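Local atomic coordinates of SIRV1 hypothetical protein ORF119 (Sulfolobus islandicus rudivirus 1 variant xx, PDB entry 2X3G), a protein that is probably a Rep-type HUH endonuclease that nicks viral DNA to start replication. Residues 8-13 with 100-105; 16-21 with 107-112; 28-33 with 63-68; 38-43 with 77-82. All coordinates share one frame; numbering follows the deposited sequence.

Interactions 1 and 2 both use helix 99-109, on one face of the antiparallel sheet, whereas interactions 3 and 4 share helix 30-44 on the other. Along the chain, interactions 1 and 2 cross each other, as do 3 and 4, and both later contacts are nested inside the long loops closed by the first two. Interactions 1 and 2 lie about 12 Å apart between centres, 2 and 3 also about 12 Å, and 1 and 3 about 21 Å. Neighbouring strands 15-22 and 64-71 tie them together: I21 O and Y65 N probably hydrogen-bond at 2.8 Å. Helices from distant parts of the sequence are thereby packed on both faces of one sheet.

Interaction 1. Residues 8-13 with 100-105; sequences NFHFSY and SDIKNV
Helix 2-10 and helix 99-109 meet on one face of the antiparallel sheet, and at their junction the imidazole of H10 is pressed against I102. The pair comes from opposite directions, each CB pointing at the other segment. The evidence for a CH-pi contact is the position of I102 CB, 3.7 Å from the centroid of the H10 ring and 29° off the ring normal. The closest approach, 3.3 Å between H10 CD2 and I102 CB, shows how tightly the branch point sits against the ring. The longer arm of the isoleucine follows the same face, with I102 CG1 3.7 Å from H10 CG and I102 CD1 3.9 Å from H10 ND1. H10 reaches this place because its CG lies anti to the backbone N (chi1 -172°), which sets the ring beside the carbonyl carbon and turns its face to I102. F11, where the chain leaves the helix, adds a looser touch: F11 CE2 is 4.5 Å from I102 CG2, while the F11 ring also has H10 CD2 over one of its faces. Nearby, I102 packs on V6, L7, T16 and L68, so its side chain joins both helices to the sheet. The nitrogens of H10 are engaged beyond the two segments, ND1 with T16 OG1 and NE2 with the carbonyl oxygen of P96. These two bonds restrain rotation of the ring while its face meets hydrocarbon. Since a carbonyl can only accept, NE2 should carry a hydrogen; in this buried imidazole both ring nitrogens are hydrogen-bonded while I102 lies over one face.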
# COMPACT_ATOMS: atom_id res chain seq x y z
N ASN A 8 16.30 13.94 -4.00
CA ASN A 8 16.75 14.91 -4.99
C ASN A 8 15.97 16.22 -4.96
O ASN A 8 16.56 17.31 -4.92
CB ASN A 8 16.77 14.30 -6.40
CG ASN A 8 18.07 13.59 -6.71
OD1 ASN A 8 19.13 14.00 -6.23
ND2 ASN A 8 18.01 12.53 -7.52
N PHE A 9 14.64 16.13 -4.95
CA PHE A 9 13.81 17.32 -4.91
C PHE A 9 13.95 18.00 -3.55
O PHE A 9 14.05 19.22 -3.47
CB PHE A 9 12.34 16.99 -5.18
CG PHE A 9 12.06 16.39 -6.53
CD1 PHE A 9 12.91 16.59 -7.61
CD2 PHE A 9 10.91 15.66 -6.73
CE1 PHE A 9 12.62 16.04 -8.84
CE2 PHE A 9 10.62 15.13 -7.96
CZ PHE A 9 11.47 15.30 -9.01
N HIS A 10 13.98 17.23 -2.47
CA HIS A 10 14.07 17.84 -1.15
C HIS A 10 15.26 18.80 -1.06
O HIS A 10 15.17 19.87 -0.46
CB HIS A 10 14.24 16.77 -0.09
CG HIS A 10 14.16 17.28 1.31
ND1 HIS A 10 13.21 18.18 1.73
CD2 HIS A 10 14.92 17.01 2.40
CE1 HIS A 10 13.38 18.44 3.01
NE2 HIS A 10 14.40 17.73 3.45
N PHE A 11 16.37 18.40 -1.66
CA PHE A 11 17.61 19.14 -1.52
C PHE A 11 17.94 20.01 -2.73
O PHE A 11 19.07 20.49 -2.85
CB PHE A 11 18.75 18.17 -1.20
CG PHE A 11 18.70 17.61 0.19
CD1 PHE A 11 18.90 18.44 1.27
CD2 PHE A 11 18.48 16.24 0.41
CE1 PHE A 11 18.88 17.93 2.56
CE2 PHE A 11 18.48 15.73 1.69
CZ PHE A 11 18.67 16.57 2.77
N SER A 12 16.95 20.22 -3.62
CA SER A 12 17.09 21.16 -4.73
C SER A 12 15.99 22.22 -4.78
O SER A 12 16.09 23.17 -5.54
CB SER A 12 17.15 20.41 -6.08
OG SER A 12 16.11 19.44 -6.19
N TYR A 13 14.94 22.05 -3.97
CA TYR A 13 13.87 23.03 -3.85
C TYR A 13 13.93 23.71 -2.50
O TYR A 13 14.22 23.07 -1.50
CB TYR A 13 12.50 22.35 -4.07
CG TYR A 13 12.27 22.04 -5.52
CD1 TYR A 13 11.54 22.91 -6.33
CD2 TYR A 13 12.85 20.95 -6.12
CE1 TYR A 13 11.36 22.64 -7.65
CE2 TYR A 13 12.68 20.67 -7.44
CZ TYR A 13 11.94 21.53 -8.22
OH TYR A 13 11.78 21.29 -9.56
N SER A 100 17.70 12.61 7.47
CA SER A 100 16.91 11.86 8.45
C SER A 100 15.46 12.29 8.46
O SER A 100 14.57 11.45 8.52
CB SER A 100 17.49 12.02 9.85
OG SER A 100 16.62 11.43 10.80
N ASP A 101 15.21 13.60 8.38
CA ASP A 101 13.85 14.10 8.46
C ASP A 101 13.04 13.72 7.23
O ASP A 101 11.92 13.26 7.38
CB ASP A 101 13.81 15.61 8.64
CG ASP A 101 14.16 16.03 10.04
OD1 ASP A 101 14.12 15.20 10.98
OD2 ASP A 101 14.52 17.20 10.20
N ILE A 102 13.60 13.91 6.04
CA ILE A 102 12.84 13.60 4.81
C ILE A 102 12.62 12.08 4.68
O ILE A 102 11.52 11.66 4.32
CB ILE A 102 13.46 14.24 3.51
CG1 ILE A 102 12.45 14.15 2.35
CG2 ILE A 102 14.80 13.64 3.13
CD1 ILE A 102 11.17 14.95 2.62
N LYS A 103 13.62 11.28 5.03
CA LYS A 103 13.46 9.84 5.03
C LYS A 103 12.42 9.36 6.02
O LYS A 103 11.69 8.44 5.74
CB LYS A 103 14.78 9.15 5.28
CG LYS A 103 15.73 9.26 4.11
CD LYS A 103 16.95 8.40 4.34
CE LYS A 103 17.80 8.35 3.09
NZ LYS A 103 18.99 7.53 3.29
N ASN A 104 12.36 9.96 7.20
CA ASN A 104 11.34 9.58 8.18
C ASN A 104 9.93 9.95 7.69
O ASN A 104 8.94 9.23 7.93
CB ASN A 104 11.63 10.20 9.55
CG ASN A 104 12.72 9.47 10.31
OD1 ASN A 104 12.89 8.25 10.19
ND2 ASN A 104 13.44 10.21 11.15
N VAL A 105 9.84 11.08 7.00
CA VAL A 105 8.57 11.51 6.41
C VAL A 105 8.16 10.53 5.30
O VAL A 105 7.05 10.03 5.30
CB VAL A 105 8.61 12.97 5.87
CG1 VAL A 105 7.45 13.24 4.97
CG2 VAL A 105 8.63 13.99 7.01

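Interaction 2. Residues 16-21 with 107-112; sequences TYFITI and KYMLKT
F18 projects from the sheet into an unusual pairing: its ring meets the selenium-bearing chain of M109, a selenomethionine, and the ring of Y108, whose face in turn lies beneath a lysine amino group. The selenium makes a Met-aromatic contact, with M109 SE 4.9 Å from the centroid of the F18 ring and 56° off its normal, an oblique approach. The tighter touch is made by the preceding methylene, M109 CG lying 3.7 Å from F18 CE1. These two side chains slide past each other in opposite directions, and a bend at chi3 (66°) turns the selenomethionine methyl out of the line of the extended chain before it. Y108 crosses F18 at about a right angle, touching it through a single ring atom, CD2, which is 4.0 Å from F18 CZ. K111 NZ stands 3.6 Å above the plane of the Y108 ring, over its centre, and donates to Y108 O at 2.8 Å, so the lysine folds back across the end of helix 99-109. It also forms a salt bridge with E55, while the Y108 ring meets that of H66 with the planes at about 65°. A helical tyrosine facing two histidines, here H64 and H66, is the arrangement of HUH nucleases, making Y108 a candidate nucleophile. Here the last turn of helix 99-109 packs on strand 15-22, with F51, I53 and L68 giving M109 further apolar company. The contact between the segments is wholly apolar and rests on ring carbons, a methylene and polarisable selenium; the bonds of K111 to Y108 O and E55 would hold the lysine over the Y108 ring.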
# COMPACT_ATOMS: atom_id res chain seq x y z
N THR A 16 9.98 22.26 1.07
CA THR A 16 9.36 20.94 1.03
C THR A 16 8.26 20.94 2.08
O THR A 16 8.54 20.97 3.29
CB THR A 16 10.34 19.82 1.42
OG1 THR A 16 11.46 19.78 0.52
CG2 THR A 16 9.60 18.49 1.37
N TYR A 17 7.02 20.92 1.62
CA TYR A 17 5.86 20.93 2.51
C TYR A 17 5.29 19.53 2.60
O TYR A 17 5.05 18.89 1.57
CB TYR A 17 4.78 21.85 1.96
CG TYR A 17 5.14 23.30 1.94
CD1 TYR A 17 5.07 24.06 3.09
CD2 TYR A 17 5.57 23.92 0.76
CE1 TYR A 17 5.38 25.41 3.09
CE2 TYR A 17 5.88 25.29 0.74
CZ TYR A 17 5.78 26.01 1.93
OH TYR A 17 6.08 27.34 1.97
N PHE A 18 5.10 19.05 3.83
CA PHE A 18 4.48 17.77 4.13
C PHE A 18 3.09 18.08 4.66
O PHE A 18 2.95 18.64 5.74
CB PHE A 18 5.34 16.98 5.15
CG PHE A 18 4.69 15.73 5.66
CD1 PHE A 18 4.06 14.86 4.79
CD2 PHE A 18 4.74 15.42 7.00
CE1 PHE A 18 3.44 13.73 5.26
CE2 PHE A 18 4.14 14.27 7.48
CZ PHE A 18 3.49 13.42 6.60
N ILE A 19 2.09 17.75 3.85
CA ILE A 19 0.70 18.00 4.14
C ILE A 19 -0.05 16.69 4.39
O ILE A 19 0.00 15.77 3.58
CB ILE A 19 0.05 18.72 2.95
CG1 ILE A 19 0.93 19.87 2.45
CG2 ILE A 19 -1.40 19.14 3.30
CD1 ILE A 19 0.43 20.48 1.14
N THR A 20 -0.74 16.61 5.53
CA THR A 20 -1.58 15.50 5.83
C THR A 20 -3.02 15.98 5.88
O THR A 20 -3.33 16.96 6.55
CB THR A 20 -1.19 14.86 7.15
OG1 THR A 20 0.20 14.57 7.11
CG2 THR A 20 -1.95 13.56 7.37
N ILE A 21 -3.89 15.26 5.18
CA ILE A 21 -5.30 15.63 5.08
C ILE A 21 -6.11 14.42 5.51
O ILE A 21 -5.87 13.31 5.03
CB ILE A 21 -5.67 16.06 3.63
CG1 ILE A 21 -4.71 17.13 3.14
CG2 ILE A 21 -7.15 16.51 3.52
CD1 ILE A 21 -3.60 16.59 2.26
N LYS A 107 9.07 7.42 4.89
CA LYS A 107 8.76 6.15 5.52
C LYS A 107 7.34 6.18 6.10
O LYS A 107 6.57 5.23 5.95
CB LYS A 107 9.81 5.85 6.60
CG LYS A 107 9.61 4.58 7.38
CD LYS A 107 10.96 3.98 7.91
CE LYS A 107 10.86 3.45 9.33
NZ LYS A 107 12.10 2.69 9.81
N TYR A 108 6.98 7.30 6.71
CA TYR A 108 5.67 7.46 7.30
C TYR A 108 4.57 7.45 6.25
O TYR A 108 3.51 6.85 6.43
CB TYR A 108 5.60 8.76 8.08
CG TYR A 108 4.32 8.95 8.84
CD1 TYR A 108 4.06 8.21 9.98
CD2 TYR A 108 3.36 9.88 8.43
CE1 TYR A 108 2.90 8.37 10.69
CE2 TYR A 108 2.18 10.05 9.14
CZ TYR A 108 1.97 9.29 10.27
OH TYR A 108 0.83 9.41 11.02
N MSE A 109 4.83 8.14 5.14
CA MSE A 109 3.90 8.19 4.02
C MSE A 109 3.67 6.85 3.36
O MSE A 109 2.56 6.59 2.92
CB MSE A 109 4.37 9.19 2.97
CG MSE A 109 4.28 10.59 3.45
SE MSE A 109 5.06 11.83 2.18
CE MSE A 109 3.83 11.68 0.64
N LEU A 110 4.70 6.00 3.32
CA LEU A 110 4.57 4.70 2.64
C LEU A 110 4.25 3.53 3.57
O LEU A 110 4.24 2.38 3.14
CB LEU A 110 5.84 4.38 1.85
CG LEU A 110 5.86 4.95 0.43
CD1 LEU A 110 7.22 4.77 -0.13
CD2 LEU A 110 4.86 4.26 -0.47
N LYS A 111 3.95 3.82 4.84
CA LYS A 111 3.82 2.75 5.83
C LYS A 111 2.68 1.77 5.53
O LYS A 111 2.76 0.60 5.89
CB LYS A 111 3.69 3.34 7.25
CG LYS A 111 2.34 3.92 7.57
CD LYS A 111 2.42 4.81 8.82
CE LYS A 111 1.23 5.74 8.93
NZ LYS A 111 1.09 6.73 7.79
N THR A 112 1.61 2.24 4.89
CA THR A 112 0.49 1.34 4.56
C THR A 112 0.67 0.66 3.20
O THR A 112 -0.18 -0.13 2.79
CB THR A 112 -0.88 2.07 4.55
OG1 THR A 112 -0.94 2.95 3.43
CG2 THR A 112 -1.13 2.85 5.85

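Interaction 3. Residues 28-33 with 63-68; sequences GDTEKI and LHYHIL
A hydroxyl-to-hydroxyl hydrogen bond joins T30 to Y65 where the first turn of helix 30-44 rests on the sheet at strand 64-71. T30 OG1 lies 2.8 Å from Y65 OH, and either oxygen could be the donor. The threonine oxygen sits at the edge of the tyrosine ring, near its plane, while its methyl also reaches the ring, with T30 CG2 3.6 Å from Y65 CE2. One torsion settles both touches: OG1 stands anti to the carbonyl carbon (chi1 -61°), which leaves CG2 beside that carbon and facing CE2. From a crossing direction, I33 CD1 comes to 3.4 Å from Y65 OH, and its other branch packs more loosely, I33 CG2 being 4.2 Å from Y65 CE1. L63 closes one flank with its CD2 at 4.0 Å from T30 OG1. The strand carries the sequence H64-Y65-H66, a histidine-hydrophobic-histidine pattern consistent with the HUH motif of Rep nucleases, and strand geometry sends Y65 to the helix 30-44 face while the two histidines point to the opposite one. On that opposite face H66 is hydrogen-bonded to T20. D29 caps the helix start weakly, its OD1 accepting from the backbone nitrogens of E31 and K32, the latter bond nearly straight at 168°. Beyond the segments F34 meets the Y65 ring edge-to-face, and M84 and P85 pack on I33.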
# COMPACT_ATOMS: atom_id res chain seq x y z
N GLY A 28 -16.63 11.49 -2.63
CA GLY A 28 -15.68 12.38 -3.28
C GLY A 28 -14.72 11.64 -4.19
O GLY A 28 -14.66 10.40 -4.19
N ASP A 29 -13.95 12.42 -4.94
CA ASP A 29 -13.20 11.90 -6.07
C ASP A 29 -11.73 12.23 -5.87
O ASP A 29 -11.28 13.32 -6.20
CB ASP A 29 -13.76 12.54 -7.35
CG ASP A 29 -13.18 11.93 -8.61
OD1 ASP A 29 -12.16 11.20 -8.53
OD2 ASP A 29 -13.75 12.19 -9.70
N THR A 30 -10.98 11.27 -5.33
CA THR A 30 -9.58 11.50 -4.99
C THR A 30 -8.73 11.79 -6.24
O THR A 30 -7.71 12.47 -6.15
CB THR A 30 -8.99 10.32 -4.17
OG1 THR A 30 -9.71 10.19 -2.93
CG2 THR A 30 -7.50 10.56 -3.86
N GLU A 31 -9.16 11.28 -7.40
CA GLU A 31 -8.47 11.60 -8.64
C GLU A 31 -8.60 13.08 -8.95
O GLU A 31 -7.61 13.77 -9.17
CB GLU A 31 -9.01 10.79 -9.82
CG GLU A 31 -8.71 9.30 -9.77
CD GLU A 31 -8.91 8.62 -11.11
OE1 GLU A 31 -8.29 7.55 -11.33
OE2 GLU A 31 -9.69 9.14 -11.95
N LYS A 32 -9.84 13.56 -8.96
CA LYS A 32 -10.14 14.96 -9.28
C LYS A 32 -9.50 15.91 -8.27
O LYS A 32 -8.96 16.95 -8.65
CB LYS A 32 -11.65 15.17 -9.32
CG LYS A 32 -12.10 16.41 -10.09
CD LYS A 32 -13.59 16.36 -10.40
CE LYS A 32 -13.93 17.06 -11.72
NZ LYS A 32 -15.31 16.75 -12.19
N ILE A 33 -9.57 15.53 -6.99
CA ILE A 33 -8.97 16.31 -5.90
C ILE A 33 -7.48 16.47 -6.11
O ILE A 33 -6.97 17.58 -6.13
CB ILE A 33 -9.20 15.63 -4.51
CG1 ILE A 33 -10.68 15.65 -4.14
CG2 ILE A 33 -8.41 16.33 -3.43
CD1 ILE A 33 -11.10 14.45 -3.32
N LEU A 63 -11.17 9.63 4.54
CA LEU A 63 -10.00 9.67 3.66
C LEU A 63 -8.77 10.06 4.47
O LEU A 63 -8.87 10.78 5.47
CB LEU A 63 -10.19 10.69 2.53
CG LEU A 63 -11.45 10.54 1.67
CD1 LEU A 63 -11.81 11.87 0.98
CD2 LEU A 63 -11.26 9.41 0.68
N HIS A 64 -7.62 9.60 4.00
CA HIS A 64 -6.34 9.96 4.58
C HIS A 64 -5.36 10.15 3.43
O HIS A 64 -5.07 9.19 2.70
CB HIS A 64 -5.88 8.85 5.53
CG HIS A 64 -5.00 9.33 6.63
ND1 HIS A 64 -5.49 9.80 7.83
CD2 HIS A 64 -3.65 9.39 6.73
CE1 HIS A 64 -4.48 10.15 8.61
NE2 HIS A 64 -3.35 9.91 7.97
N TYR A 65 -4.90 11.39 3.24
CA TYR A 65 -3.95 11.73 2.18
C TYR A 65 -2.66 12.27 2.80
O TYR A 65 -2.71 12.99 3.77
CB TYR A 65 -4.48 12.83 1.26
CG TYR A 65 -5.85 12.66 0.64
CD1 TYR A 65 -6.65 13.78 0.41
CD2 TYR A 65 -6.33 11.42 0.25
CE1 TYR A 65 -7.89 13.68 -0.18
CE2 TYR A 65 -7.57 11.30 -0.34
CZ TYR A 65 -8.35 12.44 -0.55
OH TYR A 65 -9.57 12.35 -1.14
N HIS A 66 -1.53 11.93 2.21
CA HIS A 66 -0.26 12.57 2.55
C HIS A 66 0.33 13.12 1.27
O HIS A 66 0.31 12.44 0.25
CB HIS A 66 0.74 11.60 3.19
CG HIS A 66 0.27 10.98 4.46
ND1 HIS A 66 0.11 11.70 5.63
CD2 HIS A 66 -0.07 9.71 4.75
CE1 HIS A 66 -0.31 10.89 6.58
NE2 HIS A 66 -0.44 9.68 6.07
N ILE A 67 0.85 14.34 1.33
CA ILE A 67 1.34 15.01 0.16
C ILE A 67 2.66 15.70 0.48
O ILE A 67 2.74 16.41 1.48
CB ILE A 67 0.32 16.06 -0.34
CG1 ILE A 67 -1.03 15.40 -0.65
CG2 ILE A 67 0.80 16.76 -1.59
CD1 ILE A 67 -2.02 16.37 -1.30
N LEU A 68 3.68 15.47 -0.35
CA LEU A 68 4.87 16.33 -0.36
C LEU A 68 4.82 17.26 -1.54
O LEU A 68 4.60 16.84 -2.68
CB LEU A 68 6.16 15.54 -0.46
CG LEU A 68 6.64 14.82 0.77
CD1 LEU A 68 7.89 14.04 0.38
CD2 LEU A 68 6.92 15.79 1.90

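Interaction 4. Residues 38-43 with 77-82; sequences RSYIYN and YSRVHK
Van der Waals contact carries this meeting, and its centre is Y40, whose phenol end is laid against the backbone and CB of R79. Y40 OH comes to 3.4 Å from R79 CB, with Y40 CE2 at 3.6 Å from the same atom, so the outer corner of the ring does the touching. V80 joins from the next position, its CG2 4.0 Å from Y40 OH. The torsion of Y40 (chi1 147°) departs from the usual staggered values, swinging the ring out from helix 30-44 toward the short helix. R79 meets the phenol through its root alone: the bend at chi2 (-60°) leads the guanidinium elsewhere, and although the two flat groups differ by just 17° in tilt, they do not lie on one another. The fold element is a helix-helix contact on one face of the antiparallel sheet, where 77-82, the helix that follows strand 64-71, lies beside helix 30-44; V80 packs on I92 of strand 89-94. Among polar and aromatic relations, R79 O stands 4.2 Å above the plane of the Y40 ring, offset toward the rim. R79 O accepts a hydrogen bond from H83 ND1, and the imidazole of H83 stacks on the Y40 ring, so one histidine links both partners of the contact. L75 packs on Y40, I41 and V80. Two residues before Y40, R38 is hydrogen-bonded to V50 O, to S52 OG and to S119 of the second subunit.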
# COMPACT_ATOMS: atom_id res chain seq x y z
N ARG A 38 -2.84 19.39 -7.87
CA ARG A 38 -1.57 19.42 -8.59
C ARG A 38 -1.52 20.59 -9.55
O ARG A 38 -0.46 21.23 -9.72
CB ARG A 38 -1.33 18.12 -9.36
CG ARG A 38 -0.60 17.07 -8.54
CD ARG A 38 -0.19 15.87 -9.40
NE ARG A 38 0.74 15.03 -8.63
CZ ARG A 38 0.37 14.08 -7.79
NH1 ARG A 38 -0.92 13.81 -7.59
NH2 ARG A 38 1.30 13.41 -7.11
N SER A 39 -2.66 20.86 -10.18
CA SER A 39 -2.81 21.97 -11.13
C SER A 39 -2.66 23.35 -10.46
O SER A 39 -2.00 24.24 -10.99
CB SER A 39 -4.12 21.85 -11.89
OG SER A 39 -4.11 20.70 -12.75
N TYR A 40 -3.27 23.51 -9.29
CA TYR A 40 -3.04 24.67 -8.45
C TYR A 40 -1.55 24.85 -8.11
O TYR A 40 -1.00 25.93 -8.25
CB TYR A 40 -3.93 24.58 -7.19
CG TYR A 40 -3.33 25.17 -5.95
CD1 TYR A 40 -2.94 24.34 -4.90
CD2 TYR A 40 -3.15 26.54 -5.81
CE1 TYR A 40 -2.38 24.85 -3.74
CE2 TYR A 40 -2.56 27.07 -4.66
CZ TYR A 40 -2.17 26.21 -3.63
OH TYR A 40 -1.61 26.68 -2.46
N ILE A 41 -0.88 23.79 -7.68
CA ILE A 41 0.55 23.89 -7.35
C ILE A 41 1.40 24.18 -8.60
O ILE A 41 2.33 25.01 -8.57
CB ILE A 41 1.04 22.59 -6.65
CG1 ILE A 41 0.36 22.43 -5.27
CG2 ILE A 41 2.57 22.58 -6.53
CD1 ILE A 41 0.75 23.45 -4.23
N TYR A 42 1.05 23.54 -9.71
CA TYR A 42 1.67 23.86 -11.00
C TYR A 42 1.54 25.34 -11.38
O TYR A 42 2.51 25.94 -11.82
CB TYR A 42 1.09 23.01 -12.12
CG TYR A 42 1.80 23.25 -13.42
CD1 TYR A 42 3.00 22.63 -13.72
CD2 TYR A 42 1.26 24.11 -14.36
CE1 TYR A 42 3.64 22.86 -14.93
CE2 TYR A 42 1.89 24.35 -15.56
CZ TYR A 42 3.08 23.73 -15.84
OH TYR A 42 3.69 23.98 -17.04
N ASN A 43 0.35 25.92 -11.20
CA ASN A 43 0.15 27.34 -11.47
C ASN A 43 0.92 28.23 -10.46
O ASN A 43 1.38 29.31 -10.82
CB ASN A 43 -1.34 27.69 -11.52
CG ASN A 43 -2.03 27.14 -12.77
OD1 ASN A 43 -1.37 26.68 -13.71
ND2 ASN A 43 -3.36 27.24 -12.82
N TYR A 77 -1.06 28.90 2.50
CA TYR A 77 -1.73 27.80 3.17
C TYR A 77 -3.27 27.80 3.04
O TYR A 77 -3.87 26.74 2.99
CB TYR A 77 -1.35 27.77 4.64
CG TYR A 77 0.12 27.46 4.94
CD1 TYR A 77 0.96 26.92 3.98
CD2 TYR A 77 0.64 27.69 6.19
CE1 TYR A 77 2.28 26.63 4.27
CE2 TYR A 77 1.93 27.39 6.50
CZ TYR A 77 2.76 26.88 5.54
OH TYR A 77 4.07 26.58 5.88
N SER A 78 -3.89 28.97 2.99
CA SER A 78 -5.35 29.06 2.83
C SER A 78 -5.83 28.43 1.51
O SER A 78 -6.94 27.93 1.42
CB SER A 78 -5.84 30.50 2.93
OG SER A 78 -5.45 31.28 1.81
N ARG A 79 -4.99 28.48 0.49
CA ARG A 79 -5.32 27.88 -0.80
C ARG A 79 -5.18 26.35 -0.80
O ARG A 79 -5.89 25.67 -1.54
CB ARG A 79 -4.45 28.49 -1.91
CG ARG A 79 -4.68 29.99 -2.09
CD ARG A 79 -6.12 30.33 -2.45
NE ARG A 79 -6.36 31.78 -2.38
CZ ARG A 79 -6.76 32.57 -3.38
NH1 ARG A 79 -7.02 32.10 -4.60
NH2 ARG A 79 -6.92 33.87 -3.14
N VAL A 80 -4.29 25.83 0.04
CA VAL A 80 -4.21 24.39 0.23
C VAL A 80 -5.58 23.89 0.69
O VAL A 80 -6.08 22.90 0.18
CB VAL A 80 -3.12 23.97 1.28
CG1 VAL A 80 -3.26 22.48 1.61
CG2 VAL A 80 -1.71 24.26 0.77
N HIS A 81 -6.19 24.59 1.65
CA HIS A 81 -7.50 24.21 2.16
C HIS A 81 -8.59 24.36 1.11
O HIS A 81 -9.50 23.54 1.05
CB HIS A 81 -7.88 25.02 3.40
CG HIS A 81 -7.09 24.66 4.62
ND1 HIS A 81 -7.69 24.19 5.77
CD2 HIS A 81 -5.77 24.71 4.87
CE1 HIS A 81 -6.76 23.96 6.68
NE2 HIS A 81 -5.58 24.27 6.15
N LYS A 82 -8.52 25.43 0.32
CA LYS A 82 -9.52 25.67 -0.74
C LYS A 82 -9.49 24.55 -1.80
O LYS A 82 -10.53 24.22 -2.39
CB LYS A 82 -9.33 27.05 -1.38
CG LYS A 82 -10.04 27.23 -2.71
CD LYS A 82 -10.31 28.69 -3.03
CE LYS A 82 -11.04 28.81 -4.37
NZ LYS A 82 -11.60 30.16 -4.57